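Local coordinates for ethanolamine utilization protein EutL (Clostridium perfringens E str. JGS1987, PDB 4TME), which assembles as a trimer in the shell of the ethanolamine utilization microcompartment, binds ethanolamine, and probably couples that binding to control of pore opening, at residues C[162-167]-C[187-192]; C[168-173]-C[197-202]. All coordinates share one frame; numbering follows the deposited sequence.

Interaction 1 (C[162-167]-C[187-192])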
loop_
_atom_site.group_PDB
_atom_site.type_symbol
_atom_site.label_atom_id
_atom_site.label_comp_id
_atom_site.label_asym_id
_atom_site.label_seq_id
_atom_site.Cartn_x
_atom_site.Cartn_y
_atom_site.Cartn_z
ATOM N N ASP C 162 1.903 11.997 21.554
ATOM C CA ASP C 162 1.225 12.703 22.626
ATOM C C ASP C 162 2.206 13.049 23.745
ATOM O O ASP C 162 2.208 14.173 24.255
ATOM C CB ASP C 162 0.057 11.872 23.170
ATOM C CG ASP C 162 -0.714 12.603 24.261
ATOM O OD1 ASP C 162 -1.404 13.590 23.936
ATOM O OD2 ASP C 162 -0.616 12.197 25.425
ATOM N N ALA C 163 3.044 12.090 24.109
ATOM C CA ALA C 163 4.061 12.317 25.127
ATOM C C ALA C 163 5.022 13.437 24.733
ATOM O O ALA C 163 5.371 14.277 25.567
ATOM C CB ALA C 163 4.826 11.045 25.371
ATOM N N ALA C 164 5.433 13.431 23.467
ATOM C CA ALA C 164 6.410 14.387 22.971
ATOM C C ALA C 164 5.817 15.803 22.985
ATOM O O ALA C 164 6.478 16.757 23.401
ATOM C CB ALA C 164 6.858 14.010 21.588
ATOM N N LEU C 165 4.550 15.921 22.559
ATOM C CA LEU C 165 3.871 17.216 22.527
ATOM C C LEU C 165 3.683 17.796 23.927
ATOM O O LEU C 165 3.775 19.009 24.142
ATOM C CB LEU C 165 2.518 17.083 21.812
ATOM C CG LEU C 165 2.609 16.862 20.294
ATOM C CD1 LEU C 165 1.300 16.344 19.793
ATOM C CD2 LEU C 165 2.968 18.148 19.578
ATOM N N LYS C 166 3.406 16.934 24.900
ATOM C CA LYS C 166 3.226 17.386 26.263
ATOM C C LYS C 166 4.550 17.787 26.928
ATOM O O LYS C 166 4.571 18.651 27.807
ATOM C CB LYS C 166 2.520 16.298 27.055
ATOM C CG LYS C 166 1.023 16.262 26.725
ATOM C CD LYS C 166 0.371 14.983 27.169
ATOM C CE LYS C 166 -1.155 15.095 27.080
ATOM N NZ LYS C 166 -1.769 13.797 27.409
ATOM N N ALA C 167 5.644 17.184 26.479
ATOM C CA ALA C 167 6.941 17.327 27.158
ATOM C C ALA C 167 7.701 18.583 26.771
ATOM O O ALA C 167 8.589 19.032 27.506
ATOM C CB ALA C 167 7.812 16.124 26.866
ATOM N N ALA C 187 5.481 12.212 13.078
ATOM C CA ALA C 187 5.252 13.622 12.796
ATOM C C ALA C 187 6.555 14.389 12.700
ATOM O O ALA C 187 7.603 13.925 13.156
ATOM C CB ALA C 187 4.383 14.258 13.882
ATOM N N LEU C 188 6.444 15.571 12.117
ATOM C CA LEU C 188 7.456 16.610 12.208
ATOM C C LEU C 188 6.953 17.677 13.160
ATOM O O LEU C 188 5.869 18.251 12.939
ATOM C CB LEU C 188 7.740 17.257 10.850
ATOM C CG LEU C 188 8.166 16.340 9.702
ATOM C CD1 LEU C 188 8.317 17.124 8.386
ATOM C CD2 LEU C 188 9.455 15.605 10.050
ATOM N N LEU C 189 7.720 17.952 14.212
ATOM C CA LEU C 189 7.371 18.999 15.170
ATOM C C LEU C 189 8.432 20.081 15.102
ATOM O O LEU C 189 9.582 19.780 14.819
ATOM C CB LEU C 189 7.292 18.472 16.609
ATOM C CG LEU C 189 6.515 17.163 16.805
ATOM C CD1 LEU C 189 6.526 16.759 18.275
ATOM C CD2 LEU C 189 5.073 17.313 16.307
ATOM N N THR C 190 8.074 21.325 15.386
ATOM C CA THR C 190 9.083 22.395 15.379
ATOM C C THR C 190 9.084 23.198 16.669
ATOM O O THR C 190 8.109 23.210 17.417
ATOM C CB THR C 190 8.906 23.352 14.176
ATOM O OG1 THR C 190 10.072 24.186 14.053
ATOM C CG2 THR C 190 7.674 24.254 14.329
ATOM N N GLY C 191 10.203 23.871 16.908
ATOM C CA GLY C 191 10.396 24.713 18.079
ATOM C C GLY C 191 11.870 25.062 18.159
ATOM O O GLY C 191 12.594 24.890 17.171
ATOM N N SER C 192 12.325 25.542 19.311
ATOM C CA SER C 192 13.746 25.795 19.498
ATOM C C SER C 192 14.514 24.474 19.393
ATOM O O SER C 192 13.919 23.395 19.461
ATOM C CB SER C 192 14.009 26.454 20.841
ATOM O OG SER C 192 13.784 25.547 21.901
#

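Interaction 2 (C[168-173]-C[197-202])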
loop_
_atom_site.group_PDB
_atom_site.type_symbol
_atom_site.label_atom_id
_atom_site.label_comp_id
_atom_site.label_asym_id
_atom_site.label_seq_id
_atom_site.Cartn_x
_atom_site.Cartn_y
_atom_site.Cartn_z
ATOM N N ALA C 168 7.361 19.154 25.633
ATOM C CA ALA C 168 8.232 20.134 25.014
ATOM C C ALA C 168 7.421 21.258 24.404
ATOM O O ALA C 168 6.287 21.049 23.975
ATOM C CB ALA C 168 9.092 19.453 23.954
ATOM N N ASP C 169 8.015 22.442 24.355
ATOM C CA ASP C 169 7.381 23.598 23.739
ATOM C C ASP C 169 7.529 23.517 22.227
ATOM O O ASP C 169 8.313 24.263 21.618
ATOM C CB ASP C 169 7.995 24.903 24.271
ATOM C CG ASP C 169 7.167 26.129 23.910
ATOM O OD1 ASP C 169 6.034 25.953 23.415
ATOM O OD2 ASP C 169 7.642 27.269 24.133
ATOM N N VAL C 170 6.786 22.588 21.632
ATOM C CA VAL C 170 6.835 22.333 20.194
ATOM C C VAL C 170 5.455 22.403 19.535
ATOM O O VAL C 170 4.417 22.238 20.197
ATOM C CB VAL C 170 7.454 20.948 19.899
ATOM C CG1 VAL C 170 8.930 20.939 20.309
ATOM C CG2 VAL C 170 6.672 19.843 20.591
ATOM N N GLU C 171 5.464 22.674 18.230
ATOM C CA GLU C 171 4.265 22.786 17.411
ATOM C C GLU C 171 4.219 21.668 16.393
ATOM O O GLU C 171 5.242 21.270 15.841
ATOM C CB GLU C 171 4.221 24.115 16.658
ATOM C CG GLU C 171 4.332 25.356 17.525
ATOM C CD GLU C 171 4.299 26.623 16.696
ATOM O OE1 GLU C 171 5.374 27.055 16.211
ATOM O OE2 GLU C 171 3.194 27.177 16.518
ATOM N N MET C 172 3.015 21.182 16.137
ATOM C CA MET C 172 2.759 20.198 15.108
ATOM C C MET C 172 2.893 20.855 13.733
ATOM O O MET C 172 2.280 21.903 13.487
ATOM C CB MET C 172 1.356 19.615 15.325
ATOM C CG MET C 172 0.813 18.757 14.214
ATOM S SD MET C 172 1.825 17.322 13.936
ATOM C CE MET C 172 1.290 16.129 15.177
ATOM N N CYS C 173 3.727 20.283 12.860
ATOM C CA CYS C 173 3.865 20.773 11.489
ATOM C C CYS C 173 3.262 19.834 10.450
ATOM O O CYS C 173 2.511 20.264 9.568
ATOM C CB CYS C 173 5.337 20.999 11.161
ATOM S SG CYS C 173 6.030 22.223 12.208
ATOM N N LYS C 197 14.877 18.766 20.871
ATOM C CA LYS C 197 15.612 17.687 21.525
ATOM C C LYS C 197 14.795 17.062 22.670
ATOM O O LYS C 197 14.765 15.832 22.843
ATOM C CB LYS C 197 16.951 18.202 22.050
ATOM C CG LYS C 197 17.748 17.175 22.840
ATOM C CD LYS C 197 18.061 15.936 22.009
ATOM C CE LYS C 197 18.894 14.932 22.802
ATOM N NZ LYS C 197 19.005 13.622 22.102
ATOM N N ALA C 198 14.102 17.898 23.428
ATOM C CA ALA C 198 13.256 17.405 24.518
ATOM C C ALA C 198 12.110 16.547 23.935
ATOM O O ALA C 198 11.692 15.554 24.531
ATOM C CB ALA C 198 12.703 18.542 25.319
ATOM N N ALA C 199 11.602 16.935 22.774
ATOM C CA ALA C 199 10.513 16.176 22.155
ATOM C C ALA C 199 11.053 14.818 21.690
ATOM O O ALA C 199 10.403 13.776 21.869
ATOM C CB ALA C 199 9.900 16.955 20.983
ATOM N N CYS C 200 12.258 14.820 21.126
ATOM C CA CYS C 200 12.873 13.574 20.672
ATOM C C CYS C 200 13.091 12.621 21.857
ATOM O O CYS C 200 12.794 11.433 21.752
ATOM C CB CYS C 200 14.216 13.835 19.976
ATOM S SG CYS C 200 14.073 14.579 18.341
ATOM N N ASP C 201 13.592 13.151 22.970
ATOM C CA ASP C 201 13.898 12.317 24.133
ATOM C C ASP C 201 12.611 11.693 24.671
ATOM O O ASP C 201 12.569 10.504 24.996
ATOM C CB ASP C 201 14.581 13.123 25.244
ATOM C CG ASP C 201 16.006 13.556 24.887
ATOM O OD1 ASP C 201 16.596 13.047 23.900
ATOM O OD2 ASP C 201 16.530 14.414 25.629
ATOM N N ALA C 202 11.565 12.509 24.765
ATOM C CA ALA C 202 10.273 12.048 25.273
ATOM C C ALA C 202 9.635 11.020 24.343
ATOM O O ALA C 202 9.034 10.035 24.812
ATOM C CB ALA C 202 9.339 13.213 25.468
#

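Interaction 1 (C[162-167]-C[187-192])
Leu165, on the last turns of helix 154-167, meets Leu189 of strand 185-191 with its CD2 methyl. The two side chains cross at about a right angle, so one leucine lies across the fork of the other. Leu165 CD2 sits at the fork, 4.0 Å from Leu189 CD2 and equally close to Leu189 CD1. The CB of Leu189 points toward the helix, whereas that of Leu165 runs past the strand and only the end of its side chain swings in. In Leu165, CG anti to the carbonyl carbon (chi1 -71°) and chi2 at 163° together put CD2 at the strand. The preceding residue, Ala164, points its CB at the strand and lies 4.3 Å from Leu189 CD1. Leu189 alone carries the strand's side of the contact, its CD1 near both Ala164 and Leu165.

On the side of the helix turned from the strand, Lys166 NZ makes a salt bridge of 2.8 Å to Asp162 OD2, using the syn lone pair of that oxygen. The same lysine also reaches the backbone oxygen of Ser17 of the second subunit, and Asp162 OD1 accepts from the backbone N of Ser20 there. Within the chain, Leu150 of strand 146-152 touches both Ala164 and Leu189, and Met172 packs on Leu189 as well.

The helix therefore has a greasy face laid on the sheet and a charged one at the subunit interface. Between helix and strand everything that touches is aliphatic and buried, so the join rests on dispersion and the exclusion of water, while Asp162 and Lys166, paired with each other, also bond to the second subunit.

Interaction 2 (C[168-173]-C[197-202])
The turn that leads from helix 154-167 into strand 171-176, outermost of its sheet within this chain, packs here against helix 193-212 of the second BMC domain. Ala168, the first residue to leave helical geometry, and Ala199 carry most of the contact. The CB of Ala168 points at the helix and comes in over the backbone between two neighbouring alanines: it lies 3.7 Å from Ala199 N, with Ala198 CB and Ala199 CB each 4.0 Å away. With a lone methyl on all three residues, the chain can approach the helix closely, and the CA atoms of Ala168 and Ala199 stand 5.4 Å apart.

Val170 comes to the same alanine from further along the turn. It uses one branch, CG1, which sits 4.2 Å from Ala199 CB. That branch is anti to the carbonyl carbon (chi1 -66°), while CG2 occupies the place between backbone N and carbonyl carbon. Ala199 CB thus receives both Ala168 and Val170, and Val170 also rests on Leu189 of strand 185-191. Between Ala168 and Val170, Asp169 is the centre of an inverse gamma turn, closed by a weak bond of 2.8 Å from Val170 N to Ala168 O. This tight bend lets the residues on its two ends both face the helix, with Asp169 itself exposed.

On the outer face of the helix, Lys197 NZ and Asp201 OD1 form a salt bridge one turn apart, 3.1 Å long and weak as a hydrogen bond. Cys200, by contrast, is buried against the sheet, where it touches Ala148 and Leu150 of strand 146-152 and Ala125 and Cys127 of strand 122-128. A helix laid on an antiparallel sheet, with a helix-to-strand turn packed on it, is consistent with the alpha/beta BMC fold.

Overall arrangement
Running from the N terminus, helix 154-167 supplies the first half of interaction 1, and the chain passes directly through 168-173 into strand 171-176. It then returns along strand 185-191, where 187-192 closes the loop of interaction 1, and continues into helix 193-212, where 197-202 closes that of interaction 2. The segments alternate, so the two loops cross rather than nest. The contacts touch through the antiparallel pairing of strands 185-191 and 171-176: Glu171 N lies 2.8 Å from Thr190 O, a probable hydrogen bond. Together they tie both helices and two neighbouring strands into one corner of the second BMC domain, beside the second subunit.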